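Local coordinates for protein putative dioxygenase (1H-3-hydroxy-4-oxoquinaldine 2,4-dioxygenase) (Mycobacterium abscessus, PDB 6RB3) that cleaves the quinolone ring of the Pseudomonas quorum-sensing signal PQS with dioxygen, giving N-octanoylanthranilate and carbon monoxide, at residues 91-96 with 116-121; 221-226 with 238-243. The protein carries 2 engineered substitutions. One frame throughout, in Å; residues are numbered along the deposited sequence.

Interaction 1 of 2, residues 91-96 with 116-121; sequences VPIAHS and AVMILD. Engineered in segment 91-96: S96 (natural residue Ala). With JWW (2-heptylquinoline-3,4-diol), chain D.
Two neighbouring parallel strands of the central alpha/beta-hydrolase sheet, 91-95 and 116-120, lie against each other with P92, A94 and S96 facing M118 and L120 through their backbones. M118 N donates to P92 O at 2.8 Å, almost straight at 176°, and M118 O then takes A94 N. The bond from L120 N to A94 O is more bent, 141°, while S96 N closes the row on L120 O at 2.7 Å. Both strands belong to one beta-alpha-beta unit, whose helix 98-113 covers the sheet face carrying P92, A94 and V117; helix 253-265 packs on M118 and L120 of the other. On that second face I93 puts CG1 beside the backbone N (chi1 -49°), which turns CG2 to L120 CD1 at 4.1 Å. On the first, P92 CD lies 4.0 Å from V117 CG2. The strand ends open on the substrate pocket. There the H95 ring approaches the heptyl chain of the bound quinolone, H95 CD2 standing 3.3 Å from its C11, and H97 NE2 is hydrogen-bonded to the ligand. D121, inferred to raise the basicity of the active-site histidine, a position that is alanine (A246) in this variant, has OD2 held by the backbone N of S215.

Interaction 2 of 2, residues 221-226 with 238-243; sequences EYDALH and YRRLGG
With CG anti to the backbone N and a bend at chi3 of -80°, the side chain of R240 stretches from strand 236-240 and turns its guanidinium side-on to D223, whose carboxylate swings beside its own backbone N (chi1 -56°). Helix and strand here are consecutive elements of a beta-alpha-beta unit, 209-214, 221-232 and 236-240, at the edge of the alpha/beta-hydrolase sheet, and run nearly antiparallel. The salt bridge uses two nitrogens. R240 NE reaches the syn lone pair of D223 OD2 at 2.7 Å, within the guanidinium plane, whereas R240 NH2 meets D223 OD1 at 3.0 Å along a more bent path, the two flat groups being turned 34° apart. G220 N also donates to OD1 and P217 O accepts from NH2, so both charged groups are further tied to the loop before the helix. Next to the salt bridge, H226 and Y238 meet as an oblique aromatic pair. The Y238 hydroxyl is hydrogen-bonded to OD1 of D227, the residue after H226. H226 is held in its turn by ND1, which donates to Y222 O at 2.9 Å, and by NE2, paired with H212. In a CH-pi contact H226 CB sits over the centre of the Y238 ring, 3.4 Å from its centroid.

In the fold
From the N terminus, the chain first lays down strands 3-7, 10-17, 24-28 and 51-54 before interaction 1 joins strand 90-95 to strand 116-120, closing a loop made mostly of helix 98-113. Four helices of the 129-194 region, then helix 197-202, follow before strand 209-214, which sits beside 116-120. Interaction 2 closes the next loop, joining helix 221-232 to the outermost strand at that end of the sheet, 236-240. The two loops are in series, neither nested nor crossed. Their centres lie about 15 Å apart and their nearest atoms about 5 Å, without touching. Strand 209-214 stands between strands 116-120 and 236-240; interaction 1 lies within the middle of the sheet and interaction 2 joins a helix to its edge.

Interaction 1 of 2, residues 91-96 with 116-121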
ATOM      1  N   VAL A  91       9.800   7.929  -3.699  1.00 27.21           N
ATOM      2  CA  VAL A  91       8.449   7.667  -4.201  1.00 21.85           C
ATOM      3  C   VAL A  91       7.830   6.443  -3.549  1.00 26.55           C
ATOM      4  O   VAL A  91       8.173   5.313  -3.883  1.00 26.13           O
ATOM      5  CB  VAL A  91       8.463   7.528  -5.738  1.00 30.47           C
ATOM      6  CG1 VAL A  91       7.108   7.220  -6.306  1.00 25.69           C
ATOM      7  CG2 VAL A  91       9.069   8.812  -6.346  1.00 32.40           C
ATOM      8  N   PRO A  92       6.862   6.626  -2.656  1.00 24.96           N
ATOM      9  CA  PRO A  92       6.131   5.458  -2.139  1.00 22.29           C
ATOM     10  C   PRO A  92       5.298   4.749  -3.205  1.00 29.82           C
ATOM     11  O   PRO A  92       4.626   5.377  -4.014  1.00 26.71           O
ATOM     12  CB  PRO A  92       5.235   6.048  -1.037  1.00 22.47           C
ATOM     13  CG  PRO A  92       5.769   7.349  -0.725  1.00 22.86           C
ATOM     14  CD  PRO A  92       6.459   7.869  -1.965  1.00 27.92           C
ATOM     15  N   ILE A  93       5.355   3.415  -3.176  1.00 28.88           N
ATOM     16  CA  ILE A  93       4.486   2.494  -3.911  1.00 29.50           C
ATOM     17  C   ILE A  93       3.764   1.719  -2.824  1.00 24.16           C
ATOM     18  O   ILE A  93       4.383   0.881  -2.177  1.00 23.41           O
ATOM     19  CB  ILE A  93       5.277   1.527  -4.795  1.00 26.27           C
ATOM     20  CG1 ILE A  93       6.283   2.290  -5.623  1.00 21.74           C
ATOM     21  CG2 ILE A  93       4.330   0.675  -5.689  1.00 26.53           C
ATOM     22  CD1 ILE A  93       7.236   1.346  -6.382  1.00 25.10           C
ATOM     23  N   ALA A  94       2.474   1.932  -2.649  1.00 21.96           N
ATOM     24  CA  ALA A  94       1.771   1.357  -1.512  1.00 25.84           C
ATOM     25  C   ALA A  94       0.620   0.475  -1.982  1.00 31.49           C
ATOM     26  O   ALA A  94      -0.108   0.827  -2.913  1.00 33.80           O
ATOM     27  CB  ALA A  94       1.256   2.463  -0.584  1.00 29.08           C
ATOM     28  N   HIS A  95       0.463  -0.686  -1.341  1.00 25.51           N
ATOM     29  CA  HIS A  95      -0.594  -1.610  -1.719  1.00 30.44           C
ATOM     30  C   HIS A  95      -1.855  -1.383  -0.897  1.00 31.80           C
ATOM     31  O   HIS A  95      -1.791  -1.318   0.341  1.00 29.38           O
ATOM     32  CB  HIS A  95      -0.168  -3.055  -1.538  1.00 35.59           C
ATOM     33  CG  HIS A  95      -1.259  -4.047  -1.789  1.00 35.66           C
ATOM     34  ND1 HIS A  95      -1.742  -4.317  -3.053  1.00 33.58           N
ATOM     35  CD2 HIS A  95      -1.919  -4.884  -0.952  1.00 36.44           C
ATOM     36  CE1 HIS A  95      -2.644  -5.282  -2.989  1.00 29.86           C
ATOM     37  NE2 HIS A  95      -2.786  -5.628  -1.726  1.00 29.54           N
ATOM     38  N   SER A  96      -2.986  -1.260  -1.604  1.00 26.37           N
ATOM     39  CA  SER A  96      -4.277  -1.210  -0.949  1.00 32.97           C
ATOM     40  C   SER A  96      -4.254  -0.174   0.174  1.00 28.79           C
ATOM     41  O   SER A  96      -3.919   0.994  -0.064  1.00 28.06           O
ATOM     42  CB  SER A  96      -4.650  -2.623  -0.452  1.00 30.69           C
ATOM     43  OG  SER A  96      -5.964  -2.629   0.059  1.00 31.70           O
ATOM     44  N   ALA A 116       6.137  11.987  -5.813  1.00 37.67           N
ATOM     45  CA  ALA A 116       5.046  11.175  -6.344  1.00 35.76           C
ATOM     46  C   ALA A 116       4.721  10.080  -5.347  1.00 33.76           C
ATOM     47  O   ALA A 116       5.515   9.768  -4.453  1.00 31.74           O
ATOM     48  CB  ALA A 116       5.366  10.565  -7.723  1.00 32.11           C
ATOM     49  N   VAL A 117       3.506   9.544  -5.491  1.00 31.98           N
ATOM     50  CA  VAL A 117       3.025   8.386  -4.737  1.00 31.82           C
ATOM     51  C   VAL A 117       2.293   7.501  -5.738  1.00 34.33           C
ATOM     52  O   VAL A 117       1.525   7.997  -6.568  1.00 31.64           O
ATOM     53  CB  VAL A 117       2.088   8.779  -3.590  1.00 30.21           C
ATOM     54  CG1 VAL A 117       1.448   7.544  -2.989  1.00 26.90           C
ATOM     55  CG2 VAL A 117       2.832   9.510  -2.481  1.00 33.57           C
ATOM     56  N   MET A 118       2.548   6.203  -5.686  1.00 31.51           N
ATOM     57  CA  MET A 118       1.762   5.224  -6.420  1.00 32.33           C
ATOM     58  C   MET A 118       0.965   4.350  -5.449  1.00 31.25           C
ATOM     59  O   MET A 118       1.509   3.816  -4.491  1.00 31.89           O
ATOM     60  CB  MET A 118       2.652   4.342  -7.304  1.00 33.11           C
ATOM     61  CG  MET A 118       1.836   3.237  -7.960  1.00 42.10           C
ATOM     62  SD  MET A 118       2.634   2.502  -9.415  1.00 44.78           S
ATOM     63  CE  MET A 118       2.545   3.930 -10.426  1.00 20.68           C
ATOM     64  N   ILE A 119      -0.312   4.191  -5.723  1.00 31.59           N
ATOM     65  CA  ILE A 119      -1.195   3.335  -4.944  1.00 26.04           C
ATOM     66  C   ILE A 119      -1.663   2.214  -5.848  1.00 30.40           C
ATOM     67  O   ILE A 119      -1.848   2.413  -7.058  1.00 33.79           O
ATOM     68  CB  ILE A 119      -2.378   4.131  -4.358  1.00 30.43           C
ATOM     69  CG1 ILE A 119      -1.792   5.230  -3.468  1.00 30.99           C
ATOM     70  CG2 ILE A 119      -3.307   3.272  -3.605  1.00 29.20           C
ATOM     71  CD1 ILE A 119      -2.812   6.094  -2.895  1.00 31.82           C
ATOM     72  N   LEU A 120      -1.782   1.026  -5.267  1.00 30.46           N
ATOM     73  CA  LEU A 120      -2.129  -0.197  -5.984  1.00 27.77           C
ATOM     74  C   LEU A 120      -3.443  -0.720  -5.446  1.00 30.99           C
ATOM     75  O   LEU A 120      -3.498  -1.155  -4.300  1.00 24.07           O
ATOM     76  CB  LEU A 120      -1.058  -1.279  -5.805  1.00 27.93           C
ATOM     77  CG  LEU A 120       0.370  -0.882  -6.156  1.00 33.35           C
ATOM     78  CD1 LEU A 120       1.297  -2.070  -5.965  1.00 32.70           C
ATOM     79  CD2 LEU A 120       0.526  -0.392  -7.555  1.00 34.51           C
ATOM     80  N   ASP A 121      -4.487  -0.671  -6.271  1.00 30.86           N
ATOM     81  CA  ASP A 121      -5.810  -1.225  -5.947  1.00 31.95           C
ATOM     82  C   ASP A 121      -6.263  -0.913  -4.512  1.00 31.81           C
ATOM     83  O   ASP A 121      -6.321  -1.791  -3.648  1.00 28.15           O
ATOM     84  CB  ASP A 121      -5.847  -2.746  -6.173  1.00 29.53           C
ATOM     85  CG  ASP A 121      -7.118  -3.202  -6.930  1.00 33.07           C
ATOM     86  OD1 ASP A 121      -8.192  -2.751  -6.490  1.00 35.65           O
ATOM     87  OD2 ASP A 121      -7.033  -3.935  -7.967  1.00 34.31           O
TER
HETATM   88  C10 JWW D 301      -6.745  -4.995   1.435  0.90 52.99           C
HETATM   89  C13 JWW D 301      -3.830  -7.738   2.445  0.90 50.83           C
HETATM   90  C15 JWW D 301      -2.534  -9.799   2.999  0.90 54.02           C
HETATM   91  C17 JWW D 301      -3.603 -11.998   3.086  0.90 48.88           C
HETATM   92  C01 JWW D 301      -9.085  -5.201   4.416  0.90 60.78           C
HETATM   93  C02 JWW D 301      -8.996  -5.559   5.762  0.90 58.38           C
HETATM   94  C03 JWW D 301      -7.795  -5.978   6.305  0.90 51.09           C
HETATM   95  C04 JWW D 301      -6.689  -6.044   5.491  0.90 45.00           C
HETATM   96  C05 JWW D 301      -6.803  -5.679   4.183  0.90 48.58           C
HETATM   97  C06 JWW D 301      -7.964  -5.260   3.609  0.90 51.05           C
HETATM   98  C07 JWW D 301      -7.979  -4.904   2.196  0.90 58.69           C
HETATM   99  C09 JWW D 301      -5.599  -5.460   2.058  0.90 61.20           C
HETATM  100  C11 JWW D 301      -4.253  -5.572   1.324  0.90 56.88           C
HETATM  101  C12 JWW D 301      -3.249  -6.361   2.175  0.90 71.15           C
HETATM  102  C14 JWW D 301      -2.900  -8.817   1.874  0.90 58.45           C
HETATM  103  C16 JWW D 301      -2.496 -11.202   2.404  0.90 51.40           C
HETATM  104  N08 JWW D 301      -5.654  -5.783   3.427  0.90 68.85           N
HETATM  105  O18 JWW D 301      -6.732  -4.679   0.074  0.90 57.64           O
HETATM  106  O19 JWW D 301      -9.159  -4.465   1.533  0.90 68.58           O
HETATM  107  O   HOH W   1      -8.692  -1.566  -1.344  1.00 33.85           O

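Interaction 2 of 2, residues 221-226 with 238-243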
ATOM      1  N   GLU A 221     -18.479   2.461 -13.918  1.00 30.99           N
ATOM      2  CA  GLU A 221     -18.548   3.725 -13.199  1.00 36.52           C
ATOM      3  C   GLU A 221     -17.245   4.005 -12.440  1.00 31.59           C
ATOM      4  O   GLU A 221     -16.924   5.173 -12.174  1.00 34.90           O
ATOM      5  CB  GLU A 221     -19.750   3.718 -12.249  1.00 37.41           C
ATOM      6  CG  GLU A 221     -20.933   4.600 -12.703  1.00 73.20           C
ATOM      7  CD  GLU A 221     -20.572   6.109 -12.818  1.00 96.11           C
ATOM      8  OE1 GLU A 221     -19.677   6.589 -12.056  1.00 73.64           O
ATOM      9  OE2 GLU A 221     -21.174   6.804 -13.696  1.00 60.31           O
ATOM     10  N   TYR A 222     -16.505   2.955 -12.055  1.00 31.48           N
ATOM     11  CA  TYR A 222     -15.273   3.163 -11.298  1.00 30.88           C
ATOM     12  C   TYR A 222     -14.244   3.892 -12.131  1.00 30.86           C
ATOM     13  O   TYR A 222     -13.546   4.767 -11.619  1.00 28.97           O
ATOM     14  CB  TYR A 222     -14.710   1.832 -10.825  1.00 29.40           C
ATOM     15  CG  TYR A 222     -13.690   1.918  -9.715  1.00 31.24           C
ATOM     16  CD1 TYR A 222     -14.092   2.222  -8.399  1.00 33.09           C
ATOM     17  CD2 TYR A 222     -12.328   1.632  -9.957  1.00 31.49           C
ATOM     18  CE1 TYR A 222     -13.158   2.272  -7.325  1.00 31.62           C
ATOM     19  CE2 TYR A 222     -11.384   1.706  -8.910  1.00 36.39           C
ATOM     20  CZ  TYR A 222     -11.826   2.005  -7.590  1.00 35.40           C
ATOM     21  OH  TYR A 222     -10.920   2.015  -6.572  1.00 35.08           O
ATOM     22  N   ASP A 223     -14.161   3.576 -13.436  1.00 28.63           N
ATOM     23  CA  ASP A 223     -13.265   4.333 -14.302  1.00 29.38           C
ATOM     24  C   ASP A 223     -13.787   5.747 -14.531  1.00 29.88           C
ATOM     25  O   ASP A 223     -13.006   6.702 -14.588  1.00 27.84           O
ATOM     26  CB  ASP A 223     -13.096   3.592 -15.618  1.00 28.13           C
ATOM     27  CG  ASP A 223     -12.611   2.187 -15.422  1.00 34.30           C
ATOM     28  OD1 ASP A 223     -13.429   1.399 -14.925  1.00 30.99           O
ATOM     29  OD2 ASP A 223     -11.435   1.866 -15.726  1.00 35.11           O
ATOM     30  N   ALA A 224     -15.110   5.904 -14.664  1.00 33.91           N
ATOM     31  CA  ALA A 224     -15.663   7.240 -14.859  1.00 29.31           C
ATOM     32  C   ALA A 224     -15.330   8.133 -13.686  1.00 22.21           C
ATOM     33  O   ALA A 224     -15.004   9.303 -13.881  1.00 32.14           O
ATOM     34  CB  ALA A 224     -17.182   7.170 -15.087  1.00 25.37           C
ATOM     35  N   LEU A 225     -15.354   7.580 -12.464  1.00 29.45           N
ATOM     36  CA  LEU A 225     -14.937   8.312 -11.278  1.00 33.15           C
ATOM     37  C   LEU A 225     -13.502   8.762 -11.420  1.00 32.85           C
ATOM     38  O   LEU A 225     -13.197   9.935 -11.172  1.00 29.54           O
ATOM     39  CB  LEU A 225     -15.117   7.428 -10.044  1.00 36.17           C
ATOM     40  CG  LEU A 225     -14.675   7.927  -8.664  1.00 45.08           C
ATOM     41  CD1 LEU A 225     -15.571   9.068  -8.179  1.00 28.34           C
ATOM     42  CD2 LEU A 225     -14.688   6.779  -7.637  1.00 34.86           C
ATOM     43  N   HIS A 226     -12.621   7.875 -11.898  1.00 28.03           N
ATOM     44  CA  HIS A 226     -11.215   8.242 -12.057  1.00 32.02           C
ATOM     45  C   HIS A 226     -11.014   9.280 -13.151  1.00 31.72           C
ATOM     46  O   HIS A 226     -10.209  10.203 -12.978  1.00 29.34           O
ATOM     47  CB  HIS A 226     -10.389   6.997 -12.358  1.00 36.08           C
ATOM     48  CG  HIS A 226     -10.050   6.214 -11.141  1.00 31.88           C
ATOM     49  ND1 HIS A 226     -10.983   5.458 -10.457  1.00 30.33           N
ATOM     50  CD2 HIS A 226      -8.904   6.142 -10.424  1.00 33.78           C
ATOM     51  CE1 HIS A 226     -10.412   4.917  -9.394  1.00 33.61           C
ATOM     52  NE2 HIS A 226      -9.159   5.339  -9.335  1.00 32.55           N
ATOM     53  N   TYR A 238      -4.162   7.585 -13.321  1.00 26.61           N
ATOM     54  CA  TYR A 238      -4.627   6.237 -13.037  1.00 25.71           C
ATOM     55  C   TYR A 238      -4.426   5.343 -14.238  1.00 25.30           C
ATOM     56  O   TYR A 238      -4.341   5.807 -15.377  1.00 26.17           O
ATOM     57  CB  TYR A 238      -6.106   6.240 -12.604  1.00 37.30           C
ATOM     58  CG  TYR A 238      -7.153   6.154 -13.696  1.00 34.30           C
ATOM     59  CD1 TYR A 238      -7.616   7.300 -14.349  1.00 35.60           C
ATOM     60  CD2 TYR A 238      -7.716   4.937 -14.035  1.00 34.93           C
ATOM     61  CE1 TYR A 238      -8.593   7.215 -15.332  1.00 30.60           C
ATOM     62  CE2 TYR A 238      -8.709   4.840 -15.001  1.00 30.87           C
ATOM     63  CZ  TYR A 238      -9.123   5.987 -15.656  1.00 39.84           C
ATOM     64  OH  TYR A 238     -10.082   5.930 -16.638  1.00 30.02           O
ATOM     65  N   ARG A 239      -4.308   4.041 -13.972  1.00 31.69           N
ATOM     66  CA  ARG A 239      -4.321   3.055 -15.039  1.00 29.43           C
ATOM     67  C   ARG A 239      -5.056   1.809 -14.580  1.00 35.17           C
ATOM     68  O   ARG A 239      -4.681   1.189 -13.578  1.00 26.79           O
ATOM     69  CB  ARG A 239      -2.901   2.666 -15.508  1.00 32.01           C
ATOM     70  CG  ARG A 239      -2.892   2.037 -16.969  1.00 29.13           C
ATOM     71  CD  ARG A 239      -2.553   3.147 -18.019  1.00 29.33           C
ATOM     72  NE  ARG A 239      -1.405   3.926 -17.557  1.00 40.74           N
ATOM     73  CZ  ARG A 239      -1.248   5.239 -17.718  1.00 51.45           C
ATOM     74  NH1 ARG A 239      -2.153   5.948 -18.384  1.00 48.02           N
ATOM     75  NH2 ARG A 239      -0.170   5.835 -17.210  1.00 48.15           N
ATOM     76  N   ARG A 240      -6.074   1.434 -15.313  1.00 31.25           N
ATOM     77  CA  ARG A 240      -6.670   0.132 -15.127  1.00 28.45           C
ATOM     78  C   ARG A 240      -5.793  -0.908 -15.835  1.00 30.42           C
ATOM     79  O   ARG A 240      -5.413  -0.746 -16.994  1.00 23.92           O
ATOM     80  CB  ARG A 240      -8.122   0.114 -15.635  1.00 24.64           C
ATOM     81  CG  ARG A 240      -8.770  -1.245 -15.473  1.00 33.65           C
ATOM     82  CD  ARG A 240     -10.221  -1.255 -15.979  1.00 28.04           C
ATOM     83  NE  ARG A 240     -11.137  -0.695 -15.006  1.00 24.71           N
ATOM     84  CZ  ARG A 240     -11.614  -1.364 -13.974  1.00 25.39           C
ATOM     85  NH1 ARG A 240     -11.269  -2.620 -13.777  1.00 27.95           N
ATOM     86  NH2 ARG A 240     -12.450  -0.777 -13.136  1.00 25.99           N
ATOM     87  N   LEU A 241      -5.441  -1.959 -15.122  1.00 33.99           N
ATOM     88  CA  LEU A 241      -4.745  -3.082 -15.724  1.00 28.40           C
ATOM     89  C   LEU A 241      -5.741  -4.216 -15.967  1.00 30.32           C
ATOM     90  O   LEU A 241      -6.876  -4.221 -15.488  1.00 25.75           O
ATOM     91  CB  LEU A 241      -3.575  -3.525 -14.840  1.00 34.23           C
ATOM     92  CG  LEU A 241      -2.542  -2.441 -14.564  1.00 34.65           C
ATOM     93  CD1 LEU A 241      -1.369  -2.994 -13.735  1.00 38.26           C
ATOM     94  CD2 LEU A 241      -2.021  -1.835 -15.832  1.00 35.32           C
ATOM     95  N   GLY A 242      -5.324  -5.175 -16.760  1.00 24.71           N
ATOM     96  CA  GLY A 242      -6.192  -6.271 -17.118  1.00 33.42           C
ATOM     97  C   GLY A 242      -6.098  -7.527 -16.252  1.00 33.82           C
ATOM     98  O   GLY A 242      -6.295  -8.641 -16.750  1.00 37.29           O
ATOM     99  N   GLY A 243      -5.816  -7.390 -14.994  1.00 28.06           N
ATOM    100  CA  GLY A 243      -5.580  -8.549 -14.166  1.00 30.57           C
ATOM    101  C   GLY A 243      -6.864  -9.106 -13.628  1.00 34.22           C
ATOM    102  O   GLY A 243      -7.926  -8.477 -13.676  1.00 29.99           O
TER